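Local atomic coordinates of N-acyl-D-glutamate deacylase (PDB entry 3GIQ), a protein that probably hydrolyses the amide bond of N-acyl-D-glutamates, releasing D-glutamate, as a zinc-containing member of the amidohydrolase family. Residues L279-Y284 with P358-G363. Numbering follows the deposited sequence.
Sequences LDIYPY and PCCMVG. With G01 (N-[(R)-hydroxy(methyl)phosphoryl]-D-glutamic acid), chain C.
Leu279 O is gripped twice from strand 360-362: Met361 N donates a nearly straight hydrogen bond of 2.8 Å (168° at the hydrogen), and Cys360 CA makes a CA-H...O contact to the same Leu279 O at 3.4 Å. The Met361 side chain adds a third neighbour. Bent at its third torsion, it folds back and lays CE 3.4 Å from Leu279 O; it also touches helix 406-412 at Leu407 and Phe412.

Hydrogen bonds from Leu279 N to Cys359 O, from Ile281 N to Met361 O and from Gly363 N to Ile281 O complete the ladder. Leu279 and Ile281 each donate and accept, reaching the residues on either side of their bridge partners Cys360 and Val362, the pattern of a parallel pair. The short strand axes run 44° apart.

Leu279, Ile281, Cys360 and Val362 line one face. Cys360 SG is turned beside its own carbonyl carbon (chi1 -163°), which sets it against both branches of Ile281, 3.7 Å from CG1 and 3.8 Å from CG2; helix 348-356 covers this side with Ile354 and Phe355.

Asp280 and Met361 share the other face. One water donates to Asp280 OD1 (2.7 Å) and to Gly363 O, joining the strand ends, and His248 N also donates to OD1. Past the strand, the edge of the Tyr282 ring meets the bound N-phosphonyl D-glutamate analogue in its plane, with Tyr282 OH donating to G01 OXT at 2.7 Å; Arg376 makes a cation-pi contact with that ring.

In this pair of adjacent parallel strands of the amidohydrolase TIM barrel, the face of Leu279, Ile281 and Val362 thus packs on helix 348-356, while the loop after strand 277-281 brings Tyr282 to the ligand. That bond implies that Tyr282 probably helps recognise the alpha-carboxylate of D-glutamate.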
loop_
_atom_site.group_PDB
_atom_site.type_symbol
_atom_site.label_atom_id
_atom_site.label_comp_id
_atom_site.label_asym_id
_atom_site.label_seq_id
_atom_site.Cartn_x
_atom_site.Cartn_y
_atom_site.Cartn_z
ATOM N N LEU A 279 -7.824 -4.213 -7.366
ATOM C CA LEU A 279 -8.116 -3.244 -6.324
ATOM C C LEU A 279 -7.481 -3.719 -5.036
ATOM O O LEU A 279 -6.897 -4.798 -4.985
ATOM C CB LEU A 279 -9.632 -3.109 -6.126
ATOM C CG LEU A 279 -10.415 -4.374 -5.745
ATOM C CD1 LEU A 279 -11.699 -3.993 -5.031
ATOM C CD2 LEU A 279 -10.725 -5.194 -6.995
ATOM N N ASP A 280 -7.580 -2.897 -3.999
ATOM C CA ASP A 280 -7.043 -3.264 -2.703
ATOM C C ASP A 280 -7.823 -2.576 -1.599
ATOM O O ASP A 280 -8.527 -1.593 -1.837
ATOM C CB ASP A 280 -5.545 -2.917 -2.604
ATOM C CG ASP A 280 -5.249 -1.454 -2.904
ATOM O OD1 ASP A 280 -5.550 -0.587 -2.056
ATOM O OD2 ASP A 280 -4.709 -1.172 -3.999
ATOM N N ILE A 281 -7.720 -3.129 -0.397
ATOM C CA ILE A 281 -8.391 -2.573 0.768
ATOM C C ILE A 281 -7.537 -2.823 1.995
ATOM O O ILE A 281 -6.612 -3.639 1.964
ATOM C CB ILE A 281 -9.780 -3.250 1.033
ATOM C CG1 ILE A 281 -9.622 -4.763 1.253
ATOM C CG2 ILE A 281 -10.717 -3.001 -0.131
ATOM C CD1 ILE A 281 -9.287 -5.182 2.685
ATOM N N TYR A 282 -7.833 -2.084 3.058
ATOM C CA TYR A 282 -7.198 -2.296 4.349
ATOM C C TYR A 282 -8.432 -2.768 5.123
ATOM O O TYR A 282 -9.545 -2.295 4.879
ATOM C CB TYR A 282 -6.592 -1.007 4.919
ATOM C CG TYR A 282 -7.433 0.232 4.767
ATOM C CD1 TYR A 282 -8.460 0.521 5.669
ATOM C CD2 TYR A 282 -7.183 1.135 3.735
ATOM C CE1 TYR A 282 -9.213 1.684 5.548
ATOM C CE2 TYR A 282 -7.931 2.301 3.602
ATOM C CZ TYR A 282 -8.942 2.569 4.513
ATOM O OH TYR A 282 -9.677 3.721 4.391
ATOM N N PRO A 283 -8.258 -3.724 6.044
ATOM C CA PRO A 283 -9.365 -4.283 6.832
ATOM C C PRO A 283 -9.955 -3.467 7.982
ATOM O O PRO A 283 -10.039 -3.959 9.105
ATOM C CB PRO A 283 -8.784 -5.610 7.301
ATOM C CG PRO A 283 -7.359 -5.234 7.593
ATOM C CD PRO A 283 -6.976 -4.355 6.408
ATOM N N TYR A 284 -10.388 -2.242 7.695
ATOM C CA TYR A 284 -10.970 -1.365 8.716
ATOM C C TYR A 284 -12.066 -0.483 8.121
ATOM O O TYR A 284 -12.017 -0.137 6.935
ATOM C CB TYR A 284 -9.896 -0.458 9.312
ATOM C CG TYR A 284 -8.698 -1.178 9.887
ATOM C CD1 TYR A 284 -8.585 -1.412 11.263
ATOM C CD2 TYR A 284 -7.657 -1.589 9.062
ATOM C CE1 TYR A 284 -7.448 -2.033 11.794
ATOM C CE2 TYR A 284 -6.527 -2.210 9.576
ATOM C CZ TYR A 284 -6.423 -2.426 10.939
ATOM O OH TYR A 284 -5.280 -3.018 11.432
ATOM N N PRO A 358 -12.432 -11.351 -6.318
ATOM C CA PRO A 358 -11.267 -12.085 -6.823
ATOM C C PRO A 358 -10.006 -11.277 -7.122
ATOM O O PRO A 358 -8.903 -11.815 -7.077
ATOM C CB PRO A 358 -11.809 -12.773 -8.078
ATOM C CG PRO A 358 -13.257 -12.986 -7.747
ATOM C CD PRO A 358 -13.631 -11.665 -7.118
ATOM N N CYS A 359 -10.158 -9.992 -7.425
ATOM C CA CYS A 359 -8.997 -9.170 -7.749
ATOM C C CYS A 359 -8.573 -8.211 -6.644
ATOM O O CYS A 359 -7.805 -7.277 -6.888
ATOM C CB CYS A 359 -9.266 -8.382 -9.032
ATOM S SG CYS A 359 -9.548 -9.424 -10.487
ATOM N N CYS A 360 -9.047 -8.450 -5.426
ATOM C CA CYS A 360 -8.702 -7.567 -4.321
ATOM C C CYS A 360 -7.465 -8.013 -3.552
ATOM O O CYS A 360 -7.384 -9.139 -3.055
ATOM C CB CYS A 360 -9.883 -7.428 -3.356
ATOM S SG CYS A 360 -9.714 -6.006 -2.246
ATOM N N MET A 361 -6.504 -7.101 -3.461
ATOM C CA MET A 361 -5.249 -7.336 -2.759
ATOM C C MET A 361 -5.336 -6.590 -1.435
ATOM O O MET A 361 -6.309 -5.879 -1.181
ATOM C CB MET A 361 -4.077 -6.774 -3.575
ATOM C CG MET A 361 -4.021 -7.272 -5.014
ATOM S SD MET A 361 -2.855 -6.329 -6.027
ATOM C CE MET A 361 -3.789 -4.822 -6.290
ATOM N N VAL A 362 -4.323 -6.749 -0.593
ATOM C CA VAL A 362 -4.306 -6.054 0.686
ATOM C C VAL A 362 -3.309 -4.899 0.639
ATOM O O VAL A 362 -2.153 -5.079 0.252
ATOM C CB VAL A 362 -3.912 -6.999 1.844
ATOM C CG1 VAL A 362 -3.923 -6.236 3.164
ATOM C CG2 VAL A 362 -4.876 -8.175 1.907
ATOM N N GLY A 363 -3.776 -3.713 1.013
ATOM C CA GLY A 363 -2.927 -2.534 1.041
ATOM C C GLY A 363 -3.127 -1.900 2.405
ATOM O O GLY A 363 -4.225 -1.440 2.716
HETATM C CD G01 C . -10.953 9.562 2.606
HETATM C CG G01 C . -10.100 8.362 2.194
HETATM C CB G01 C . -8.646 8.579 2.635
HETATM C CA G01 C . -7.587 7.474 2.369
HETATM C C G01 C . -7.992 6.199 3.144
HETATM C C6 G01 C . -3.754 9.021 2.295
HETATM P P G01 C . -5.071 8.064 1.562
HETATM O OPA G01 C . -4.471 6.635 1.212
HETATM O OPB G01 C . -5.557 8.748 0.339
HETATM N N G01 C . -6.190 7.846 2.726
HETATM O O G01 C . -7.621 6.065 4.326
HETATM O OXT G01 C . -8.679 5.369 2.517
HETATM O OE1 G01 C . -11.264 9.650 3.816
HETATM O OE2 G01 C . -11.258 10.361 1.703
HETATM O O HOH W 1 -5.845 -0.105 0.590
#